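Local coordinates for protein short-chain-enoyl-CoA hydratase (Clostridium acetobutylicum, PDB 5Z7R) that catalyses the reversible hydration of crotonyl-CoA and also accepts hexenoyl-CoA, but no longer analogues, in the butanoate pathway, at residues A[79-82]-A[83-87]; A[157-160]-A[161-165]. All coordinates share one frame; numbering follows the deposited sequence.

Contact 1 (A[79-82]-A[83-87]); sequences GRKF and GILGN
Gly79 to Phe82 and Gly83 to Asn87 form two successive turns of helix 76-95, joined by four i to i+4 backbone bonds; Gly83 N gives to Gly79 O at 2.9 Å and Gly86 N to Phe82 O at 3.0 Å. Arg80 and Ile84 lie side by side and point the same way. Ile84 CD1 sits over one face of the guanidinium, towards its rim, 3.7 Å from Arg80 NH1. The Arg80 chain is extended as far as NE, with CG turned away from the backbone N (chi1 164°). The extended chain takes the guanidinium alongside Ile84 to two other subunits: NE forms a salt bridge with Glu231 of the second and NH2 one with Glu97 of the third. The helix belongs to the crotonase fold, and here it packs at subunit interfaces. Phe82 meets the ring of Phe143 in its own chain and packs on Phe233 of the second subunit. Leu85 CG rests on the backbone, 3.2 Å from Lys81 O. Asn87 reaches back one turn: ND2 bonds Gly83 O at 3.1 Å, from above the carbonyl plane. Asn87 N binds the same oxygen from the opposite face. Asn87 ND2 also bonds Glu229 of the second subunit.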
ATOM      1  N   GLY A  79      26.023   7.233  -9.725  1.00 29.90           N
ATOM      2  CA  GLY A  79      25.650   6.850  -8.362  1.00 31.31           C
ATOM      3  C   GLY A  79      24.362   6.045  -8.412  1.00 31.67           C
ATOM      4  O   GLY A  79      24.303   4.845  -8.082  1.00 33.35           O
ATOM      5  N   ARG A  80      23.332   6.706  -8.889  1.00 32.48           N
ATOM      6  CA  ARG A  80      22.034   6.079  -9.042  1.00 32.37           C
ATOM      7  C   ARG A  80      22.161   4.695  -9.661  1.00 32.42           C
ATOM      8  O   ARG A  80      21.633   3.760  -9.095  1.00 32.31           O
ATOM      9  CB  ARG A  80      21.118   7.004  -9.845  1.00 30.97           C
ATOM     10  CG  ARG A  80      19.867   6.372 -10.428  1.00 30.80           C
ATOM     11  CD  ARG A  80      19.041   7.425 -11.180  1.00 29.59           C
ATOM     12  NE  ARG A  80      17.708   6.919 -11.379  1.00 29.14           N
ATOM     13  CZ  ARG A  80      17.367   6.021 -12.293  1.00 31.17           C
ATOM     14  NH1 ARG A  80      18.259   5.507 -13.136  1.00 33.06           N
ATOM     15  NH2 ARG A  80      16.102   5.617 -12.359  1.00 32.18           N
ATOM     16  N   LYS A  81      22.895   4.557 -10.774  1.00 35.27           N
ATOM     17  CA  LYS A  81      22.963   3.277 -11.494  1.00 36.31           C
ATOM     18  C   LYS A  81      23.619   2.227 -10.622  1.00 35.02           C
ATOM     19  O   LYS A  81      23.149   1.103 -10.564  1.00 35.33           O
ATOM     20  CB  LYS A  81      23.715   3.370 -12.837  1.00 38.64           C
ATOM     21  CG  LYS A  81      23.291   2.270 -13.832  1.00 44.30           C
ATOM     22  CD  LYS A  81      24.348   1.948 -14.914  1.00 49.86           C
ATOM     23  CE  LYS A  81      24.275   2.819 -16.183  1.00 52.38           C
ATOM     24  NZ  LYS A  81      23.795   2.109 -17.420  1.00 51.96           N
ATOM     25  N   PHE A  82      24.711   2.593  -9.959  1.00 35.42           N
ATOM     26  CA  PHE A  82      25.369   1.707  -9.003  1.00 36.46           C
ATOM     27  C   PHE A  82      24.341   1.167  -7.980  1.00 33.09           C
ATOM     28  O   PHE A  82      24.132  -0.065  -7.871  1.00 30.65           O
ATOM     29  CB  PHE A  82      26.465   2.482  -8.297  1.00 40.31           C
ATOM     30  CG  PHE A  82      27.443   1.625  -7.554  1.00 43.33           C
ATOM     31  CD1 PHE A  82      28.120   0.598  -8.197  1.00 46.69           C
ATOM     32  CD2 PHE A  82      27.725   1.872  -6.217  1.00 45.00           C
ATOM     33  CE1 PHE A  82      29.047  -0.185  -7.513  1.00 47.60           C
ATOM     34  CE2 PHE A  82      28.642   1.086  -5.529  1.00 48.17           C
ATOM     35  CZ  PHE A  82      29.312   0.062  -6.182  1.00 45.20           C
ATOM     36  N   GLY A  83      23.663   2.091  -7.295  1.00 28.29           N
ATOM     37  CA  GLY A  83      22.620   1.740  -6.324  1.00 25.52           C
ATOM     38  C   GLY A  83      21.641   0.728  -6.843  1.00 25.46           C
ATOM     39  O   GLY A  83      21.368  -0.277  -6.185  1.00 26.07           O
ATOM     40  N   ILE A  84      21.114   0.966  -8.038  1.00 25.80           N
ATOM     41  CA  ILE A  84      20.129   0.066  -8.638  1.00 27.27           C
ATOM     42  C   ILE A  84      20.731  -1.318  -8.884  1.00 28.32           C
ATOM     43  O   ILE A  84      20.076  -2.342  -8.699  1.00 28.42           O
ATOM     44  CB  ILE A  84      19.542   0.665  -9.971  1.00 27.80           C
ATOM     45  CG1 ILE A  84      18.591   1.820  -9.648  1.00 28.08           C
ATOM     46  CG2 ILE A  84      18.800  -0.377 -10.806  1.00 26.55           C
ATOM     47  CD1 ILE A  84      18.134   2.639 -10.842  1.00 28.90           C
ATOM     48  N   LEU A  85      21.977  -1.365  -9.332  1.00 34.63           N
ATOM     49  CA  LEU A  85      22.570  -2.658  -9.715  1.00 35.06           C
ATOM     50  C   LEU A  85      22.862  -3.519  -8.488  1.00 31.20           C
ATOM     51  O   LEU A  85      22.549  -4.698  -8.478  1.00 28.14           O
ATOM     52  CB  LEU A  85      23.815  -2.453 -10.572  1.00 38.02           C
ATOM     53  CG  LEU A  85      23.518  -1.799 -11.939  1.00 42.33           C
ATOM     54  CD1 LEU A  85      24.769  -1.774 -12.821  1.00 40.82           C
ATOM     55  CD2 LEU A  85      22.330  -2.455 -12.662  1.00 40.34           C
ATOM     56  N   GLY A  86      23.430  -2.906  -7.454  1.00 30.43           N
ATOM     57  CA  GLY A  86      23.617  -3.595  -6.179  1.00 31.73           C
ATOM     58  C   GLY A  86      22.299  -4.155  -5.682  1.00 31.67           C
ATOM     59  O   GLY A  86      22.124  -5.382  -5.563  1.00 29.97           O
ATOM     60  N   ASN A  87      21.352  -3.239  -5.435  1.00 31.14           N
ATOM     61  CA  ASN A  87      19.985  -3.610  -5.021  1.00 27.84           C
ATOM     62  C   ASN A  87      19.336  -4.694  -5.873  1.00 26.96           C
ATOM     63  O   ASN A  87      18.609  -5.576  -5.369  1.00 23.02           O
ATOM     64  CB  ASN A  87      19.099  -2.372  -5.014  1.00 26.54           C
ATOM     65  CG  ASN A  87      19.113  -1.681  -3.694  1.00 23.79           C
ATOM     66  OD1 ASN A  87      18.691  -2.258  -2.700  1.00 23.28           O
ATOM     67  ND2 ASN A  87      19.597  -0.454  -3.659  1.00 24.78           N
TER

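Contact 2 (A[157-160]-A[161-165]); sequences MAKQ and LIFTA
Thr164 grips Gln160 O twice, through OG1 at 2.6 Å and through its backbone N at 3.0 Å. The two donors reach the oxygen from opposite faces of the carbonyl plane. OG1 sits between the backbone N and the carbonyl carbon (chi1 65°), which turns the hydroxyl back along the helix. A water links the two side chains: it accepts from Gln160 NE2 at 3.1 Å and donates to Thr164 OG1 at 3.0 Å. On the neighbouring residue, Lys159 O lies over one face of the Phe163 ring, off centre, 3.1 Å from Phe163 CG. Lys159 CB makes an off-centre CH-pi contact with this ring, 4.2 Å from its centroid. The Met157 chain is bent about CB-CG and again about CG-SD, and its CE meets Leu161 CD1 at 3.7 Å. Further out, Lys159 NZ forms a salt bridge with Asp120 of the second subunit, and Gln160 OE1 bonds Asn180 of that subunit. Ala158 and Leu161 pack on helix 145-153. Helix 155-164 ends here, and Ala165 leaves it with positive phi. Thr164 OG1 also accepts from Gln166 N. The hydroxyl thus gives its proton to Gln160 O and receives from a backbone N-H and the water, which ties the last turn to the chain that follows.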
ATOM      1  N   MET A 157      15.880   2.143  15.983  1.00 27.15           N
ATOM      2  CA  MET A 157      17.257   1.655  15.970  1.00 27.92           C
ATOM      3  C   MET A 157      17.934   1.850  14.615  1.00 27.74           C
ATOM      4  O   MET A 157      19.116   2.211  14.560  1.00 28.61           O
ATOM      5  CB  MET A 157      17.350   0.171  16.362  1.00 28.50           C
ATOM      6  CG  MET A 157      17.469  -0.119  17.847  1.00 29.94           C
ATOM      7  SD  MET A 157      18.781   0.703  18.795  1.00 30.69           S
ATOM      8  CE  MET A 157      20.147   0.712  17.682  1.00 31.06           C
ATOM      9  N   ALA A 158      17.205   1.590  13.528  1.00 27.20           N
ATOM     10  CA  ALA A 158      17.724   1.796  12.185  1.00 24.02           C
ATOM     11  C   ALA A 158      18.146   3.252  12.029  1.00 26.05           C
ATOM     12  O   ALA A 158      19.260   3.531  11.546  1.00 27.41           O
ATOM     13  CB  ALA A 158      16.688   1.417  11.155  1.00 24.70           C
ATOM     14  N   LYS A 159      17.298   4.180  12.471  1.00 23.70           N
ATOM     15  CA  LYS A 159      17.632   5.574  12.353  1.00 25.95           C
ATOM     16  C   LYS A 159      18.865   5.966  13.149  1.00 26.99           C
ATOM     17  O   LYS A 159      19.685   6.778  12.706  1.00 24.27           O
ATOM     18  CB  LYS A 159      16.435   6.456  12.730  1.00 28.19           C
ATOM     19  CG  LYS A 159      15.354   6.479  11.658  1.00 28.62           C
ATOM     20  CD  LYS A 159      14.141   7.286  12.098  1.00 28.42           C
ATOM     21  CE  LYS A 159      13.263   7.616  10.911  1.00 28.60           C
ATOM     22  NZ  LYS A 159      12.352   8.750  11.197  1.00 29.24           N
ATOM     23  N   GLN A 160      19.000   5.402  14.341  1.00 31.27           N
ATOM     24  CA  GLN A 160      20.180   5.694  15.154  1.00 31.92           C
ATOM     25  C   GLN A 160      21.447   5.153  14.500  1.00 29.84           C
ATOM     26  O   GLN A 160      22.468   5.817  14.463  1.00 29.49           O
ATOM     27  CB  GLN A 160      20.043   5.128  16.564  1.00 32.54           C
ATOM     28  CG  GLN A 160      21.088   5.697  17.515  1.00 33.43           C
ATOM     29  CD  GLN A 160      21.047   5.060  18.877  1.00 34.75           C
ATOM     30  OE1 GLN A 160      20.136   5.310  19.646  1.00 37.45           O
ATOM     31  NE2 GLN A 160      22.027   4.218  19.176  1.00 36.48           N
ATOM     32  N   LEU A 161      21.368   3.932  14.001  1.00 29.10           N
ATOM     33  CA  LEU A 161      22.506   3.308  13.352  1.00 28.62           C
ATOM     34  C   LEU A 161      22.945   4.063  12.091  1.00 27.05           C
ATOM     35  O   LEU A 161      24.130   4.266  11.878  1.00 29.64           O
ATOM     36  CB  LEU A 161      22.185   1.842  13.023  1.00 29.99           C
ATOM     37  CG  LEU A 161      22.768   0.738  13.927  1.00 30.93           C
ATOM     38  CD1 LEU A 161      22.958   1.126  15.383  1.00 30.80           C
ATOM     39  CD2 LEU A 161      21.887  -0.499  13.803  1.00 32.39           C
ATOM     40  N   ILE A 162      21.997   4.486  11.270  1.00 26.87           N
ATOM     41  CA  ILE A 162      22.314   5.180  10.016  1.00 24.97           C
ATOM     42  C   ILE A 162      22.702   6.640  10.188  1.00 24.40           C
ATOM     43  O   ILE A 162      23.625   7.104   9.532  1.00 24.69           O
ATOM     44  CB  ILE A 162      21.195   5.034   8.979  1.00 23.73           C
ATOM     45  CG1 ILE A 162      21.093   3.586   8.492  1.00 25.28           C
ATOM     46  CG2 ILE A 162      21.491   5.866   7.740  1.00 23.60           C
ATOM     47  CD1 ILE A 162      19.768   3.230   7.797  1.00 25.32           C
ATOM     48  N   PHE A 163      22.031   7.372  11.063  1.00 26.22           N
ATOM     49  CA  PHE A 163      22.419   8.757  11.301  1.00 27.25           C
ATOM     50  C   PHE A 163      23.739   8.874  12.032  1.00 29.29           C
ATOM     51  O   PHE A 163      24.501   9.782  11.719  1.00 33.69           O
ATOM     52  CB  PHE A 163      21.382   9.577  12.087  1.00 26.18           C
ATOM     53  CG  PHE A 163      20.002   9.582  11.501  1.00 25.50           C
ATOM     54  CD1 PHE A 163      19.757   9.243  10.180  1.00 26.76           C
ATOM     55  CD2 PHE A 163      18.920   9.961  12.290  1.00 24.77           C
ATOM     56  CE1 PHE A 163      18.457   9.230   9.681  1.00 26.31           C
ATOM     57  CE2 PHE A 163      17.626   9.961  11.783  1.00 24.13           C
ATOM     58  CZ  PHE A 163      17.395   9.598  10.486  1.00 24.68           C
ATOM     59  N   THR A 164      24.015   8.008  13.013  1.00 29.76           N
ATOM     60  CA  THR A 164      25.314   8.043  13.734  1.00 30.57           C
ATOM     61  C   THR A 164      26.440   7.369  12.970  1.00 33.68           C
ATOM     62  O   THR A 164      27.584   7.794  13.077  1.00 34.59           O
ATOM     63  CB  THR A 164      25.291   7.338  15.120  1.00 32.16           C
ATOM     64  OG1 THR A 164      25.045   5.917  14.960  1.00 34.04           O
ATOM     65  CG2 THR A 164      24.265   7.972  16.055  1.00 31.04           C
ATOM     66  N   ALA A 165      26.115   6.297  12.244  1.00 34.46           N
ATOM     67  CA  ALA A 165      27.109   5.466  11.526  1.00 35.11           C
ATOM     68  C   ALA A 165      28.022   4.631  12.422  1.00 35.00           C
ATOM     69  O   ALA A 165      29.039   4.137  11.962  1.00 39.65           O
ATOM     70  CB  ALA A 165      27.944   6.325  10.603  1.00 33.94           C
TER
HETATM   71  O   HOH W   1      24.708   4.559  17.607  1.00 28.29           O

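Contacts 1 and 2 are separate single-helix contacts, on helix 76-95 and helix 155-164. Their centres lie 21 Å apart and their nearest atoms about 12 Å, so they do not touch. Both come near the two glutamates that are probably catalytic, as in relatives, Glu114 and Glu134. In contact 2 the side chain of Ile162 is about 6 Å from that of Glu134 and about 8 Å from that of Glu114. In contact 1 the side chain of Phe82 is about 9 Å from that of Glu134, and Gly86 is about 8 Å from the side chain of Glu114. Both contacts also face the second subunit. Contact 1 reaches a third subunit as well, through Arg80.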